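Local coordinates for aluminum resistance protein (PDB 3I16) that probably cleaves carbon-sulfur bonds as a pyridoxal-phosphate-dependent lyase of the methionine gamma-lyase family, and may take part in aluminum resistance, at residues B[95-100]-B[255-260]. Sequence-based numbering, arbitrary orientation.
Sequences PHFVNG and GYLAGT. With PLP (pyridoxal-5'-phosphate), chain J.
The Phe97 ring lies obliquely against Gly255 and Leu257, while the imidazole of His102 meets it edge-to-face. This is the large-domain sheet of a PLP-dependent transferase fold: segment 95-100 runs from edge strand 90-94 to helix 100-111, and the antiparallel strand 255-259 pairs with 90-94. Phe97 reaches from the loop to the start of that neighbouring strand. Its CG stands anti to its own carbonyl carbon (chi1 -69°), and the ring extends along the strand from Gly255 toward Leu257. At the near end, Phe97 CB sits 3.6 Å from Gly255 N, over a residue with no side chain, where a close backbone approach is possible; the CA atoms of Phe97 and Gly255 are 5.2 Å apart. Farther along, Phe97 CD2 approaches Gly255 O at 3.5 Å, a van der Waals contact with a carbonyl. The ring ends against a methyl group: Phe97 CZ touches Leu257 CD1 at 3.5 Å, the two side chains crossing at about a right angle. Ala103 and Ala106 of helix 100-111 and Leu271 of helix 261-271 also pack on Phe97, and Leu257 meets Ala107 and Ile264, placing the pair between the sheet and helices 100-111 and 261-271. Beyond Phe97 the loop turns into the cofactor site. Asn99 caps helix 100-111, its OD1 accepting a hydrogen bond from His102 N, and its CG lies 3.2 Å from PLP O3P. PLP is also hydrogen-bonded to Thr101 OG1 and, from the second subunit, to Tyr68 OH. At the first turn of the helix, Gly100 N donates to PLP O1P at 2.7 Å, with an N-H...O angle of 154°.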
ATOM      1  N   PRO B  95       9.826  -8.647  -5.797  1.00 14.05           N
ATOM      2  CA  PRO B  95       9.078  -7.618  -6.538  1.00 14.67           C
ATOM      3  C   PRO B  95      10.003  -6.689  -7.350  1.00 14.99           C
ATOM      4  O   PRO B  95       9.559  -6.018  -8.318  1.00 12.39           O
ATOM      5  CB  PRO B  95       8.372  -6.834  -5.432  1.00 15.80           C
ATOM      6  CG  PRO B  95       9.152  -7.077  -4.194  1.00 19.40           C
ATOM      7  CD  PRO B  95       9.722  -8.462  -4.344  1.00 16.62           C
ATOM      8  N   HIS B  96      11.288  -6.712  -6.970  1.00 12.00           N
ATOM      9  CA  HIS B  96      12.331  -5.883  -7.537  1.00 11.21           C
ATOM     10  C   HIS B  96      12.670  -6.216  -9.017  1.00 13.08           C
ATOM     11  O   HIS B  96      13.268  -5.370  -9.682  1.00 15.57           O
ATOM     12  CB  HIS B  96      13.604  -5.977  -6.654  1.00 10.27           C
ATOM     13  CG  HIS B  96      13.381  -5.608  -5.216  1.00 11.96           C
ATOM     14  ND1 HIS B  96      12.645  -6.393  -4.351  1.00  8.60           N
ATOM     15  CD2 HIS B  96      13.805  -4.545  -4.490  1.00  9.47           C
ATOM     16  CE1 HIS B  96      12.600  -5.812  -3.164  1.00 15.36           C
ATOM     17  NE2 HIS B  96      13.300  -4.691  -3.217  1.00 12.73           N
ATOM     18  N   PHE B  97      12.351  -7.421  -9.510  1.00 12.41           N
ATOM     19  CA  PHE B  97      12.592  -7.754 -10.936  1.00 13.85           C
ATOM     20  C   PHE B  97      11.514  -7.016 -11.714  1.00 13.76           C
ATOM     21  O   PHE B  97      10.329  -7.153 -11.417  1.00 11.61           O
ATOM     22  CB  PHE B  97      12.489  -9.237 -11.287  1.00 13.52           C
ATOM     23  CG  PHE B  97      13.579 -10.104 -10.713  1.00 13.16           C
ATOM     24  CD1 PHE B  97      14.864 -10.070 -11.234  1.00 11.85           C
ATOM     25  CD2 PHE B  97      13.295 -11.017  -9.704  1.00 13.01           C
ATOM     26  CE1 PHE B  97      15.852 -10.878 -10.722  1.00 11.08           C
ATOM     27  CE2 PHE B  97      14.295 -11.824  -9.169  1.00 15.72           C
ATOM     28  CZ  PHE B  97      15.563 -11.776  -9.686  1.00 10.88           C
ATOM     29  N   VAL B  98      11.920  -6.242 -12.716  1.00 14.20           N
ATOM     30  CA  VAL B  98      10.987  -5.368 -13.419  1.00 12.06           C
ATOM     31  C   VAL B  98      10.106  -6.092 -14.437  1.00 13.35           C
ATOM     32  O   VAL B  98       9.047  -5.590 -14.816  1.00 14.13           O
ATOM     33  CB  VAL B  98      11.719  -4.109 -14.024  1.00 11.49           C
ATOM     34  CG1 VAL B  98      12.389  -3.292 -12.897  1.00  8.76           C
ATOM     35  CG2 VAL B  98      12.720  -4.471 -15.120  1.00  9.34           C
ATOM     36  N   ASN B  99      10.563  -7.256 -14.868  1.00 12.77           N
ATOM     37  CA  ASN B  99       9.880  -8.100 -15.835  1.00 14.49           C
ATOM     38  C   ASN B  99      10.637  -9.413 -15.916  1.00 14.79           C
ATOM     39  O   ASN B  99      11.616  -9.605 -15.188  1.00 14.64           O
ATOM     40  CB  ASN B  99       9.784  -7.417 -17.218  1.00 13.26           C
ATOM     41  CG  ASN B  99      11.119  -7.005 -17.776  1.00 12.51           C
ATOM     42  OD1 ASN B  99      12.169  -7.606 -17.498  1.00 11.22           O
ATOM     43  ND2 ASN B  99      11.093  -5.953 -18.595  1.00 11.39           N
ATOM     44  N   GLY B 100      10.165 -10.326 -16.760  1.00 14.75           N
ATOM     45  CA  GLY B 100      10.814 -11.608 -16.931  1.00 15.60           C
ATOM     46  C   GLY B 100      12.206 -11.529 -17.520  1.00 14.75           C
ATOM     47  O   GLY B 100      13.078 -12.295 -17.148  1.00 15.01           O
ATOM     48  N   GLY B 255       9.629 -11.146 -10.322  1.00 14.75           N
ATOM     49  CA  GLY B 255      10.111 -12.350 -10.957  1.00 14.84           C
ATOM     50  C   GLY B 255      10.560 -13.390  -9.958  1.00 15.32           C
ATOM     51  O   GLY B 255      10.669 -13.135  -8.748  1.00 15.55           O
ATOM     52  N   TYR B 256      10.791 -14.591 -10.466  1.00 13.83           N
ATOM     53  CA  TYR B 256      11.305 -15.636  -9.617  1.00 14.78           C
ATOM     54  C   TYR B 256      12.382 -16.409 -10.351  1.00 12.62           C
ATOM     55  O   TYR B 256      12.463 -16.390 -11.585  1.00 12.59           O
ATOM     56  CB  TYR B 256      10.206 -16.630  -9.201  1.00 13.81           C
ATOM     57  CG  TYR B 256       9.807 -17.570 -10.330  1.00 11.63           C
ATOM     58  CD1 TYR B 256       8.892 -17.167 -11.304  1.00 13.76           C
ATOM     59  CD2 TYR B 256      10.351 -18.843 -10.437  1.00 15.10           C
ATOM     60  CE1 TYR B 256       8.523 -18.007 -12.339  1.00 15.07           C
ATOM     61  CE2 TYR B 256       9.979 -19.705 -11.498  1.00 12.70           C
ATOM     62  CZ  TYR B 256       9.067 -19.267 -12.440  1.00 17.51           C
ATOM     63  OH  TYR B 256       8.690 -20.096 -13.499  1.00 14.09           O
ATOM     64  N   LEU B 257      13.219 -17.051  -9.550  1.00 12.59           N
ATOM     65  CA  LEU B 257      14.134 -18.063 -10.026  1.00 14.55           C
ATOM     66  C   LEU B 257      14.106 -19.168  -8.988  1.00 15.00           C
ATOM     67  O   LEU B 257      13.833 -18.912  -7.817  1.00 11.23           O
ATOM     68  CB  LEU B 257      15.558 -17.580 -10.228  1.00 14.13           C
ATOM     69  CG  LEU B 257      15.774 -16.515 -11.295  1.00 16.68           C
ATOM     70  CD1 LEU B 257      15.726 -15.156 -10.623  1.00 11.06           C
ATOM     71  CD2 LEU B 257      17.123 -16.733 -12.009  1.00  9.31           C
ATOM     72  N   ALA B 258      14.357 -20.392  -9.430  1.00 13.86           N
ATOM     73  CA  ALA B 258      14.389 -21.520  -8.521  1.00 14.63           C
ATOM     74  C   ALA B 258      15.520 -22.407  -9.006  1.00 14.14           C
ATOM     75  O   ALA B 258      15.736 -22.544 -10.231  1.00 12.82           O
ATOM     76  CB  ALA B 258      13.052 -22.255  -8.531  1.00 12.38           C
ATOM     77  N   GLY B 259      16.269 -22.991  -8.073  1.00 11.47           N
ATOM     78  CA  GLY B 259      17.379 -23.823  -8.473  1.00 13.73           C
ATOM     79  C   GLY B 259      18.376 -24.106  -7.377  1.00 12.85           C
ATOM     80  O   GLY B 259      18.058 -24.007  -6.208  1.00 14.51           O
ATOM     81  N   THR B 260      19.588 -24.452  -7.767  1.00 11.76           N
ATOM     82  CA  THR B 260      20.628 -24.736  -6.801  1.00 13.61           C
ATOM     83  C   THR B 260      20.964 -23.490  -6.006  1.00 15.37           C
ATOM     84  O   THR B 260      20.839 -22.360  -6.501  1.00 15.88           O
ATOM     85  CB  THR B 260      21.904 -25.300  -7.448  1.00 13.73           C
ATOM     86  OG1 THR B 260      22.557 -24.302  -8.240  1.00 12.19           O
ATOM     87  CG2 THR B 260      21.573 -26.510  -8.289  1.00  9.73           C
TER
HETATM   88  N1  PLP J 427      10.960 -15.560 -22.315  1.00 41.48           N
HETATM   89  C2  PLP J 427       9.828 -15.941 -22.971  1.00 35.39           C
HETATM   90  C2A PLP J 427       9.846 -17.157 -23.844  1.00 28.52           C
HETATM   91  C3  PLP J 427       8.672 -15.182 -22.801  1.00 46.45           C
HETATM   92  O3  PLP J 427       7.527 -15.572 -23.451  1.00 43.80           O
HETATM   93  C4  PLP J 427       8.676 -14.044 -21.981  1.00 43.36           C
HETATM   94  C5  PLP J 427       9.842 -13.666 -21.323  1.00 45.40           C
HETATM   95  C6  PLP J 427      10.967 -14.447 -21.494  1.00 41.15           C
HETATM   96  C5A PLP J 427       9.933 -12.472 -20.391  1.00 40.46           C
HETATM   97  O4P PLP J 427       9.302 -11.347 -20.908  1.00 37.38           O
HETATM   98  P   PLP J 427       9.008  -9.966 -20.083  1.00 33.78           P
HETATM   99  O1P PLP J 427       8.344 -10.166 -18.729  1.00 29.35           O
HETATM  100  O2P PLP J 427       8.015  -9.266 -20.978  1.00 33.20           O
HETATM  101  O3P PLP J 427      10.321  -9.221 -19.897  1.00 22.69           O